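Local coordinates for protein alanine dehydrogenase (Archaeoglobus fulgidus, PDB 1OMO) that catalyses the NAD-dependent oxidative deamination of L-alanine to pyruvate and the reverse reductive amination, working as a homodimer, at residues I213-A218 / G247-V252; L241-H246 / D289-A294. One frame throughout, in Å; residues are numbered along the deposited sequence.

Overall arrangement
Contacts 1 and 2 lie side by side in the Rossmann-fold NAD domain, with centres about 8 Å apart. Both touch the cofactor. Contact 1 (213-218 with 247-252) meets its ribose and lines a sodium site. Contact 2 (241-246 with 289-294) borders its nicotinamide amide. Their segments alternate along the chain, and helix 241-247 is followed directly by the turn leading to helix 251-255. The carboxylate of D289 in contact 2 joins the two. Its OD2 lies 2.6 Å from E249 N and its OD1 lies 3.0 Å from I250 N, both probable hydrogen bonds. N251 CB also packs on H246 O, at 3.5 Å.

Contact 1 (I213-A218 / G247-V252); sequences INAIGA and GGEINV. With NA (sodium ion), chain C; NAD (nicotinamide-adenine-dinucleotide), chain D.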
ATOM      1  N   ILE A 213     -15.360 -23.944 -14.847  1.00 18.40           N
ATOM      2  CA  ILE A 213     -14.037 -24.037 -14.260  1.00 15.95           C
ATOM      3  C   ILE A 213     -13.703 -22.863 -13.336  1.00 16.67           C
ATOM      4  O   ILE A 213     -13.768 -21.690 -13.731  1.00 17.20           O
ATOM      5  CB  ILE A 213     -12.942 -24.084 -15.346  1.00 16.56           C
ATOM      6  CG1 ILE A 213     -13.229 -25.188 -16.349  1.00 16.29           C
ATOM      7  CG2 ILE A 213     -11.556 -24.346 -14.707  1.00 15.28           C
ATOM      8  CD1 ILE A 213     -12.258 -25.167 -17.521  1.00 17.22           C
ATOM      9  N   ASN A 214     -13.384 -23.178 -12.094  1.00 14.06           N
ATOM     10  CA  ASN A 214     -12.956 -22.130 -11.201  1.00 15.31           C
ATOM     11  C   ASN A 214     -11.441 -22.184 -11.394  1.00 16.01           C
ATOM     12  O   ASN A 214     -10.799 -23.135 -10.932  1.00 16.83           O
ATOM     13  CB  ASN A 214     -13.319 -22.455  -9.755  1.00 15.35           C
ATOM     14  CG  ASN A 214     -14.608 -21.800  -9.312  1.00 14.52           C
ATOM     15  OD1 ASN A 214     -15.227 -21.035 -10.048  1.00 15.78           O
ATOM     16  ND2 ASN A 214     -15.019 -22.105  -8.106  1.00 13.21           N
ATOM     17  N   ALA A 215     -10.882 -21.230 -12.141  1.00 14.95           N
ATOM     18  CA  ALA A 215      -9.427 -21.204 -12.375  1.00 14.26           C
ATOM     19  C   ALA A 215      -8.833 -20.297 -11.296  1.00 16.59           C
ATOM     20  O   ALA A 215      -8.850 -19.065 -11.441  1.00 15.01           O
ATOM     21  CB  ALA A 215      -9.137 -20.660 -13.764  1.00 14.47           C
ATOM     22  N   ILE A 216      -8.320 -20.912 -10.221  1.00 17.28           N
ATOM     23  CA  ILE A 216      -7.798 -20.183  -9.050  1.00 16.34           C
ATOM     24  C   ILE A 216      -6.276 -20.039  -8.888  1.00 18.17           C
ATOM     25  O   ILE A 216      -5.795 -19.034  -8.354  1.00 17.49           O
ATOM     26  CB  ILE A 216      -8.297 -20.842  -7.672  1.00 15.71           C
ATOM     27  CG1 ILE A 216      -9.790 -21.202  -7.709  1.00 15.95           C
ATOM     28  CG2 ILE A 216      -8.134 -19.828  -6.497  1.00 16.97           C
ATOM     29  CD1 ILE A 216     -10.696 -19.982  -7.829  1.00 14.30           C
ATOM     30  N   GLY A 217      -5.524 -21.056  -9.305  1.00 17.44           N
ATOM     31  CA  GLY A 217      -4.095 -21.057  -9.114  1.00 15.82           C
ATOM     32  C   GLY A 217      -3.252 -19.919  -9.648  1.00 19.16           C
ATOM     33  O   GLY A 217      -2.358 -19.439  -8.944  1.00 19.39           O
ATOM     34  N   ALA A 218      -3.519 -19.507 -10.885  1.00 21.06           N
ATOM     35  CA  ALA A 218      -2.768 -18.455 -11.543  1.00 23.80           C
ATOM     36  C   ALA A 218      -3.018 -17.061 -10.977  1.00 27.19           C
ATOM     37  O   ALA A 218      -4.139 -16.556 -11.012  1.00 28.08           O
ATOM     38  CB  ALA A 218      -3.087 -18.481 -13.027  1.00 21.57           C
ATOM     39  N   GLY A 247      -1.820 -11.126 -14.221  1.00 23.26           N
ATOM     40  CA  GLY A 247      -1.466 -12.376 -13.585  1.00 21.40           C
ATOM     41  C   GLY A 247      -2.522 -13.461 -13.400  1.00 20.10           C
ATOM     42  O   GLY A 247      -2.253 -14.442 -12.714  1.00 22.44           O
ATOM     43  N   GLY A 248      -3.696 -13.315 -13.997  1.00 18.50           N
ATOM     44  CA  GLY A 248      -4.728 -14.340 -13.854  1.00 19.91           C
ATOM     45  C   GLY A 248      -4.548 -15.536 -14.790  1.00 19.55           C
ATOM     46  O   GLY A 248      -3.563 -15.613 -15.492  1.00 17.90           O
ATOM     47  N   GLU A 249      -5.496 -16.467 -14.819  1.00 19.66           N
ATOM     48  CA  GLU A 249      -5.340 -17.616 -15.691  1.00 19.52           C
ATOM     49  C   GLU A 249      -5.160 -17.170 -17.150  1.00 19.49           C
ATOM     50  O   GLU A 249      -4.486 -17.865 -17.941  1.00 18.98           O
ATOM     51  CB  GLU A 249      -6.541 -18.569 -15.541  1.00 18.72           C
ATOM     52  CG  GLU A 249      -6.604 -19.777 -16.511  1.00 16.91           C
ATOM     53  CD  GLU A 249      -5.338 -20.609 -16.533  1.00 16.78           C
ATOM     54  OE1 GLU A 249      -4.705 -20.780 -15.470  1.00 16.08           O
ATOM     55  OE2 GLU A 249      -4.986 -21.108 -17.620  1.00 13.98           O
ATOM     56  N   ILE A 250      -5.721 -16.019 -17.516  1.00 16.51           N
ATOM     57  CA  ILE A 250      -5.565 -15.579 -18.903  1.00 17.56           C
ATOM     58  C   ILE A 250      -4.297 -14.761 -19.218  1.00 19.89           C
ATOM     59  O   ILE A 250      -4.115 -14.383 -20.377  1.00 20.74           O
ATOM     60  CB  ILE A 250      -6.743 -14.703 -19.379  1.00 15.69           C
ATOM     61  CG1 ILE A 250      -6.642 -13.309 -18.782  1.00 15.96           C
ATOM     62  CG2 ILE A 250      -8.061 -15.283 -18.922  1.00 19.37           C
ATOM     63  CD1 ILE A 250      -7.681 -12.364 -19.335  1.00 14.39           C
ATOM     64  N   ASN A 251      -3.417 -14.492 -18.243  1.00 19.50           N
ATOM     65  CA  ASN A 251      -2.268 -13.608 -18.560  1.00 21.30           C
ATOM     66  C   ASN A 251      -1.349 -14.016 -19.723  1.00 20.47           C
ATOM     67  O   ASN A 251      -1.093 -13.197 -20.605  1.00 21.09           O
ATOM     68  CB  ASN A 251      -1.472 -13.252 -17.271  1.00 19.31           C
ATOM     69  CG  ASN A 251      -0.435 -14.287 -16.878  1.00 22.28           C
ATOM     70  OD1 ASN A 251       0.719 -14.256 -17.340  1.00 22.58           O
ATOM     71  ND2 ASN A 251      -0.825 -15.197 -15.988  1.00 18.97           N
ATOM     72  N   VAL A 252      -0.908 -15.272 -19.758  1.00 21.25           N
ATOM     73  CA  VAL A 252      -0.025 -15.784 -20.831  1.00 23.74           C
ATOM     74  C   VAL A 252      -0.717 -15.687 -22.195  1.00 24.13           C
ATOM     75  O   VAL A 252      -0.139 -15.207 -23.183  1.00 25.32           O
ATOM     76  CB  VAL A 252       0.398 -17.287 -20.546  1.00 25.05           C
ATOM     77  CG1 VAL A 252       1.315 -17.835 -21.655  1.00 27.01           C
ATOM     78  CG2 VAL A 252       1.131 -17.367 -19.222  1.00 23.14           C
TER
HETATM   79 NA    NA C 900      -5.457 -20.529 -12.823  1.00 19.58          NA
HETATM   80  PA  NAD D 400      -0.320 -25.185  -1.771  1.00 42.62           P
HETATM   81  O1A NAD D 400       1.127 -25.263  -2.091  1.00 41.84           O
HETATM   82  O2A NAD D 400      -0.800 -25.648  -0.389  1.00 43.02           O
HETATM   83  O5B NAD D 400      -1.386 -25.870  -2.831  1.00 39.47           O
HETATM   84  C5B NAD D 400      -1.018 -26.172  -4.242  1.00 35.24           C
HETATM   85  C4B NAD D 400      -1.167 -27.705  -4.423  1.00 32.55           C
HETATM   86  O4B NAD D 400      -0.835 -27.901  -5.868  1.00 28.95           O
HETATM   87  C3B NAD D 400      -0.098 -28.644  -3.686  1.00 31.27           C
HETATM   88  O3B NAD D 400      -0.776 -29.672  -2.861  1.00 28.82           O
HETATM   89  C2B NAD D 400       0.778 -29.247  -4.811  1.00 28.97           C
HETATM   90  O2B NAD D 400       1.397 -30.465  -4.614  1.00 27.63           O
HETATM   91  C1B NAD D 400      -0.215 -29.157  -6.012  1.00 29.36           C
HETATM   92  N9A NAD D 400       0.429 -29.045  -7.288  1.00 28.41           N
HETATM   93  C8A NAD D 400       1.546 -28.350  -7.705  1.00 30.16           C
HETATM   94  N7A NAD D 400       1.805 -28.493  -8.988  1.00 31.29           N
HETATM   95  C5A NAD D 400       0.879 -29.294  -9.499  1.00 26.49           C
HETATM   96  C6A NAD D 400       0.651 -29.790 -10.857  1.00 26.41           C
HETATM   97  N6A NAD D 400       1.452 -29.488 -11.847  1.00 24.99           N
HETATM   98  N1A NAD D 400      -0.455 -30.610 -10.996  1.00 24.17           N
HETATM   99  C2A NAD D 400      -1.287 -30.946  -9.982  1.00 27.02           C
HETATM  100  N3A NAD D 400      -1.103 -30.495  -8.655  1.00 25.01           N
HETATM  101  C4A NAD D 400      -0.016 -29.656  -8.469  1.00 27.03           C
HETATM  102  O3  NAD D 400      -1.082 -23.726  -2.023  1.00 35.43           O
HETATM  103  PN  NAD D 400      -2.648 -23.120  -1.766  1.00 38.15           P
HETATM  104  O1N NAD D 400      -3.532 -24.285  -1.405  1.00 40.39           O
HETATM  105  O2N NAD D 400      -2.551 -21.877  -0.904  1.00 37.75           O
HETATM  106  O5D NAD D 400      -2.965 -22.685  -3.364  1.00 39.15           O
HETATM  107  C5D NAD D 400      -1.695 -21.974  -3.959  1.00 41.45           C
HETATM  108  C4D NAD D 400      -1.956 -21.376  -5.302  1.00 44.01           C
HETATM  109  O4D NAD D 400      -3.160 -20.435  -5.154  1.00 45.94           O
HETATM  110  C3D NAD D 400      -0.820 -20.461  -5.861  1.00 43.52           C
HETATM  111  O3D NAD D 400      -0.848 -20.373  -7.297  1.00 42.92           O
HETATM  112  C2D NAD D 400      -1.167 -19.141  -5.165  1.00 42.97           C
HETATM  113  O2D NAD D 400      -0.372 -18.063  -5.535  1.00 41.14           O
HETATM  114  C1D NAD D 400      -2.735 -19.051  -5.480  1.00 44.29           C
HETATM  115  N1N NAD D 400      -3.649 -18.252  -4.592  1.00 44.63           N
HETATM  116  C2N NAD D 400      -4.507 -17.346  -5.355  1.00 44.12           C
HETATM  117  C3N NAD D 400      -5.530 -16.710  -4.562  1.00 44.92           C
HETATM  118  C7N NAD D 400      -6.481 -15.683  -5.427  1.00 45.93           C
HETATM  119  O7N NAD D 400      -7.070 -14.753  -4.805  1.00 46.39           O
HETATM  120  N7N NAD D 400      -6.602 -15.897  -6.776  1.00 46.40           N
HETATM  121  C4N NAD D 400      -5.770 -16.896  -3.180  1.00 43.63           C
HETATM  122  C5N NAD D 400      -4.845 -17.828  -2.555  1.00 43.73           C
HETATM  123  C6N NAD D 400      -3.817 -18.489  -3.247  1.00 44.10           C
HETATM  124  O   HOH W   1      -6.677 -17.520 -11.922  1.00  8.80           O
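A218 CB lies obliquely beside the OE1 end of the E249 carboxylate, 3.7 Å from OE1. A215 CB is off the other side of the carboxylate plane and touches the aliphatic chain, 3.8 Å from E249 CB and equally close to CG. The sodium ion sits at OE1, 2.8 Å from this E249 atom. E225 also binds it, and A218 lines the site. OE2 accepts a hydrogen bond from L226 N. The E249 chain bends at chi2 (53°), which turns the carboxylate back toward the metal. In the Rossmann fold, strand 212-215 runs in the parallel sheet. The loop after it passes the cofactor, where G217 O meets NAD O3D. At A218 the two backbones are close, with A218 C 3.2 Å from G247 O. Water 1 lies 2.7 Å from A215 O, to which it probably donates, and takes only a weak bond from E249 N. A type I turn runs from G248 to N251. G248 O accepts from N251 N at 3.0 Å and from N251 ND2 at 2.8 Å, the latter fairly straight (159°). N251 also bonds G222 N through OD1 and K223 O through ND2. K223 in turn binds NAD through NZ.

Contact 2 (L241-H246 / D289-A294); sequences LEQAKH and DSTGLA. With NAD (nicotinamide-adenine-dinucleotide), chain D.
The amide nitrogen of Q243 is gripped by two acceptors of the facing loop. NE2 donates to T291 OG1 at 2.7 Å and to G292 O at 3.0 Å. The loop follows strand 285-289 of the Rossmann-fold sheet and leads into helix 294-311, with L293 at the N-cap. Q243 comes from helix 241-247, and its side chain reaches straight out past CG. The bond to G292 O is nearly straight (160°), but NE2 stands above the carbonyl plane, 48° out of it. With two bonds from one nitrogen, the rotation of the amide is probably fixed. The methyl CD2 of L293 packs against the amide, 3.4 Å from Q243 NE2.

T291 meets the helix with both branches. Its chi1 of 64° tucks OG1 over the backbone, on the side facing Q243. Its CG2 packs 3.7 Å from A244 CA. Next to it, A244 CB lies 3.8 Å from D289 OD1, on a carboxylate whose other oxygen is held by E249 N.

The loop itself is held by D239, whose OD1 accepts from both T291 N and G292 N. K41 NZ donates to T291 O. This backbone borders the nicotinamide amide of the cofactor. S290 O is 3.2 Å from NAD N7N, and S290 is an NAD-binding residue. G292 lies against the amide oxygen O7N. Its positive phi suits glycine, which has no CB to jam against the preceding carbonyl oxygen or to run into O7N. At the helix start, water 2 donates to Q243 OE1 at 2.9 Å and accepts from A294 N at 2.8 Å.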
ATOM      1  N   LEU A 241     -10.695  -7.160 -14.553  1.00 22.03           N
ATOM      2  CA  LEU A 241     -10.088  -7.256 -15.855  1.00 24.92           C
ATOM      3  C   LEU A 241      -8.573  -7.021 -15.852  1.00 25.29           C
ATOM      4  O   LEU A 241      -7.810  -7.864 -16.351  1.00 25.31           O
ATOM      5  CB  LEU A 241     -10.771  -6.296 -16.828  1.00 25.11           C
ATOM      6  CG  LEU A 241     -10.162  -6.347 -18.228  1.00 27.92           C
ATOM      7  CD1 LEU A 241     -10.153  -7.780 -18.761  1.00 28.39           C
ATOM      8  CD2 LEU A 241     -10.956  -5.409 -19.150  1.00 29.29           C
ATOM      9  N   GLU A 242      -8.116  -5.908 -15.285  1.00 24.92           N
ATOM     10  CA  GLU A 242      -6.684  -5.630 -15.315  1.00 24.80           C
ATOM     11  C   GLU A 242      -5.794  -6.601 -14.532  1.00 22.69           C
ATOM     12  O   GLU A 242      -4.687  -6.919 -14.970  1.00 18.94           O
ATOM     13  CB  GLU A 242      -6.417  -4.189 -14.900  1.00 27.57           C
ATOM     14  CG  GLU A 242      -5.352  -3.520 -15.799  1.00 35.36           C
ATOM     15  CD  GLU A 242      -5.728  -3.430 -17.296  1.00 37.00           C
ATOM     16  OE1 GLU A 242      -4.800  -3.262 -18.120  1.00 40.94           O
ATOM     17  OE2 GLU A 242      -6.928  -3.517 -17.657  1.00 39.51           O
ATOM     18  N   GLN A 243      -6.270  -7.098 -13.395  1.00 21.20           N
ATOM     19  CA  GLN A 243      -5.468  -8.056 -12.639  1.00 20.19           C
ATOM     20  C   GLN A 243      -5.415  -9.416 -13.356  1.00 20.25           C
ATOM     21  O   GLN A 243      -4.430 -10.154 -13.225  1.00 18.89           O
ATOM     22  CB  GLN A 243      -6.027  -8.251 -11.231  1.00 20.00           C
ATOM     23  CG  GLN A 243      -6.134  -6.966 -10.426  1.00 21.10           C
ATOM     24  CD  GLN A 243      -6.463  -7.225  -8.972  1.00 22.81           C
ATOM     25  OE1 GLN A 243      -6.520  -6.300  -8.200  1.00 27.95           O
ATOM     26  NE2 GLN A 243      -6.668  -8.496  -8.592  1.00 23.15           N
ATOM     27  N   ALA A 244      -6.459  -9.754 -14.105  1.00 19.67           N
ATOM     28  CA  ALA A 244      -6.459 -11.035 -14.810  1.00 20.52           C
ATOM     29  C   ALA A 244      -5.409 -10.931 -15.919  1.00 22.38           C
ATOM     30  O   ALA A 244      -4.541 -11.815 -16.036  1.00 22.68           O
ATOM     31  CB  ALA A 244      -7.848 -11.348 -15.388  1.00 17.64           C
ATOM     32  N   LYS A 245      -5.463  -9.843 -16.694  1.00 23.38           N
ATOM     33  CA  LYS A 245      -4.496  -9.582 -17.775  1.00 26.08           C
ATOM     34  C   LYS A 245      -3.049  -9.789 -17.295  1.00 27.39           C
ATOM     35  O   LYS A 245      -2.278 -10.523 -17.894  1.00 28.98           O
ATOM     36  CB  LYS A 245      -4.589  -8.132 -18.250  1.00 29.12           C
ATOM     37  CG  LYS A 245      -5.608  -7.794 -19.336  1.00 32.75           C
ATOM     38  CD  LYS A 245      -5.474  -6.287 -19.649  1.00 35.30           C
ATOM     39  CE  LYS A 245      -6.269  -5.804 -20.851  1.00 38.38           C
ATOM     40  NZ  LYS A 245      -6.448  -4.303 -20.758  1.00 39.19           N
ATOM     41  N   HIS A 246      -2.693  -9.111 -16.211  1.00 25.82           N
ATOM     42  CA  HIS A 246      -1.362  -9.174 -15.635  1.00 25.10           C
ATOM     43  C   HIS A 246      -0.937 -10.521 -15.008  1.00 24.70           C
ATOM     44  O   HIS A 246       0.181 -11.004 -15.229  1.00 24.68           O
ATOM     45  CB  HIS A 246      -1.255  -8.049 -14.598  1.00 26.90           C
ATOM     46  CG  HIS A 246      -0.144  -8.221 -13.614  1.00 30.77           C
ATOM     47  ND1 HIS A 246       1.138  -7.758 -13.846  1.00 32.94           N
ATOM     48  CD2 HIS A 246      -0.121  -8.795 -12.387  1.00 31.18           C
ATOM     49  CE1 HIS A 246       1.899  -8.036 -12.803  1.00 31.74           C
ATOM     50  NE2 HIS A 246       1.160  -8.665 -11.904  1.00 32.74           N
ATOM     51  N   ASP A 289     -11.966 -16.641 -13.749  1.00 17.92           N
ATOM     52  CA  ASP A 289     -10.554 -16.319 -13.583  1.00 17.52           C
ATOM     53  C   ASP A 289     -10.404 -15.473 -12.305  1.00 17.29           C
ATOM     54  O   ASP A 289     -10.684 -14.269 -12.298  1.00 17.20           O
ATOM     55  CB  ASP A 289     -10.064 -15.513 -14.781  1.00 16.94           C
ATOM     56  CG  ASP A 289      -8.566 -15.537 -14.911  1.00 19.61           C
ATOM     57  OD1 ASP A 289      -8.063 -15.098 -15.954  1.00 23.05           O
ATOM     58  OD2 ASP A 289      -7.880 -16.004 -13.975  1.00 20.23           O
ATOM     59  N   SER A 290      -9.943 -16.116 -11.240  1.00 16.12           N
ATOM     60  CA  SER A 290      -9.795 -15.468  -9.964  1.00 16.64           C
ATOM     61  C   SER A 290      -8.375 -14.970  -9.672  1.00 17.34           C
ATOM     62  O   SER A 290      -7.396 -15.697  -9.835  1.00 17.85           O
ATOM     63  CB  SER A 290     -10.284 -16.447  -8.897  1.00 13.43           C
ATOM     64  OG  SER A 290     -10.044 -16.021  -7.588  1.00 14.35           O
ATOM     65  N   THR A 291      -8.267 -13.710  -9.270  1.00 16.44           N
ATOM     66  CA  THR A 291      -6.962 -13.163  -8.930  1.00 19.51           C
ATOM     67  C   THR A 291      -6.852 -12.676  -7.489  1.00 19.03           C
ATOM     68  O   THR A 291      -5.739 -12.509  -7.000  1.00 21.73           O
ATOM     69  CB  THR A 291      -6.536 -11.976  -9.861  1.00 19.06           C
ATOM     70  OG1 THR A 291      -7.429 -10.864  -9.695  1.00 23.94           O
ATOM     71  CG2 THR A 291      -6.549 -12.402 -11.328  1.00 21.20           C
ATOM     72  N   GLY A 292      -7.978 -12.448  -6.815  1.00 20.52           N
ATOM     73  CA  GLY A 292      -7.960 -11.932  -5.437  1.00 20.72           C
ATOM     74  C   GLY A 292      -8.009 -10.396  -5.449  1.00 19.94           C
ATOM     75  O   GLY A 292      -7.071  -9.738  -5.914  1.00 17.97           O
ATOM     76  N   LEU A 293      -9.094  -9.815  -4.940  1.00 18.70           N
ATOM     77  CA  LEU A 293      -9.221  -8.357  -4.981  1.00 18.99           C
ATOM     78  C   LEU A 293      -9.229  -7.703  -3.602  1.00 19.23           C
ATOM     79  O   LEU A 293      -9.765  -8.269  -2.648  1.00 18.51           O
ATOM     80  CB  LEU A 293     -10.503  -7.986  -5.721  1.00 21.30           C
ATOM     81  CG  LEU A 293     -10.986  -8.854  -6.898  1.00 24.58           C
ATOM     82  CD1 LEU A 293     -12.368  -8.331  -7.356  1.00 27.63           C
ATOM     83  CD2 LEU A 293     -10.011  -8.826  -8.031  1.00 21.57           C
ATOM     84  N   ALA A 294      -8.658  -6.504  -3.485  1.00 18.56           N
ATOM     85  CA  ALA A 294      -8.649  -5.831  -2.185  1.00 17.99           C
ATOM     86  C   ALA A 294     -10.078  -5.646  -1.636  1.00 16.91           C
ATOM     87  O   ALA A 294     -10.292  -5.720  -0.429  1.00 20.78           O
ATOM     88  CB  ALA A 294      -7.909  -4.470  -2.260  1.00 14.92           C
TER
HETATM   89  PA  NAD D 400      -0.320 -25.185  -1.771  1.00 42.62           P
HETATM   90  O1A NAD D 400       1.127 -25.263  -2.091  1.00 41.84           O
HETATM   91  O2A NAD D 400      -0.800 -25.648  -0.389  1.00 43.02           O
HETATM   92  O5B NAD D 400      -1.386 -25.870  -2.831  1.00 39.47           O
HETATM   93  C5B NAD D 400      -1.018 -26.172  -4.242  1.00 35.24           C
HETATM   94  C4B NAD D 400      -1.167 -27.705  -4.423  1.00 32.55           C
HETATM   95  O4B NAD D 400      -0.835 -27.901  -5.868  1.00 28.95           O
HETATM   96  C3B NAD D 400      -0.098 -28.644  -3.686  1.00 31.27           C
HETATM   97  O3B NAD D 400      -0.776 -29.672  -2.861  1.00 28.82           O
HETATM   98  C2B NAD D 400       0.778 -29.247  -4.811  1.00 28.97           C
HETATM   99  O2B NAD D 400       1.397 -30.465  -4.614  1.00 27.63           O
HETATM  100  C1B NAD D 400      -0.215 -29.157  -6.012  1.00 29.36           C
HETATM  101  N9A NAD D 400       0.429 -29.045  -7.288  1.00 28.41           N
HETATM  102  C8A NAD D 400       1.546 -28.350  -7.705  1.00 30.16           C
HETATM  103  N7A NAD D 400       1.805 -28.493  -8.988  1.00 31.29           N
HETATM  104  C5A NAD D 400       0.879 -29.294  -9.499  1.00 26.49           C
HETATM  105  C6A NAD D 400       0.651 -29.790 -10.857  1.00 26.41           C
HETATM  106  N6A NAD D 400       1.452 -29.488 -11.847  1.00 24.99           N
HETATM  107  N1A NAD D 400      -0.455 -30.610 -10.996  1.00 24.17           N
HETATM  108  C2A NAD D 400      -1.287 -30.946  -9.982  1.00 27.02           C
HETATM  109  N3A NAD D 400      -1.103 -30.495  -8.655  1.00 25.01           N
HETATM  110  C4A NAD D 400      -0.016 -29.656  -8.469  1.00 27.03           C
HETATM  111  O3  NAD D 400      -1.082 -23.726  -2.023  1.00 35.43           O
HETATM  112  PN  NAD D 400      -2.648 -23.120  -1.766  1.00 38.15           P
HETATM  113  O1N NAD D 400      -3.532 -24.285  -1.405  1.00 40.39           O
HETATM  114  O2N NAD D 400      -2.551 -21.877  -0.904  1.00 37.75           O
HETATM  115  O5D NAD D 400      -2.965 -22.685  -3.364  1.00 39.15           O
HETATM  116  C5D NAD D 400      -1.695 -21.974  -3.959  1.00 41.45           C
HETATM  117  C4D NAD D 400      -1.956 -21.376  -5.302  1.00 44.01           C
HETATM  118  O4D NAD D 400      -3.160 -20.435  -5.154  1.00 45.94           O
HETATM  119  C3D NAD D 400      -0.820 -20.461  -5.861  1.00 43.52           C
HETATM  120  O3D NAD D 400      -0.848 -20.373  -7.297  1.00 42.92           O
HETATM  121  C2D NAD D 400      -1.167 -19.141  -5.165  1.00 42.97           C
HETATM  122  O2D NAD D 400      -0.372 -18.063  -5.535  1.00 41.14           O
HETATM  123  C1D NAD D 400      -2.735 -19.051  -5.480  1.00 44.29           C
HETATM  124  N1N NAD D 400      -3.649 -18.252  -4.592  1.00 44.63           N
HETATM  125  C2N NAD D 400      -4.507 -17.346  -5.355  1.00 44.12           C
HETATM  126  C3N NAD D 400      -5.530 -16.710  -4.562  1.00 44.92           C
HETATM  127  C7N NAD D 400      -6.481 -15.683  -5.427  1.00 45.93           C
HETATM  128  O7N NAD D 400      -7.070 -14.753  -4.805  1.00 46.39           O
HETATM  129  N7N NAD D 400      -6.602 -15.897  -6.776  1.00 46.40           N
HETATM  130  C4N NAD D 400      -5.770 -16.896  -3.180  1.00 43.63           C
HETATM  131  C5N NAD D 400      -4.845 -17.828  -2.555  1.00 43.73           C
HETATM  132  C6N NAD D 400      -3.817 -18.489  -3.247  1.00 44.10           C
HETATM  133  O   HOH W   2      -6.607  -5.779  -5.318  1.00 16.05           O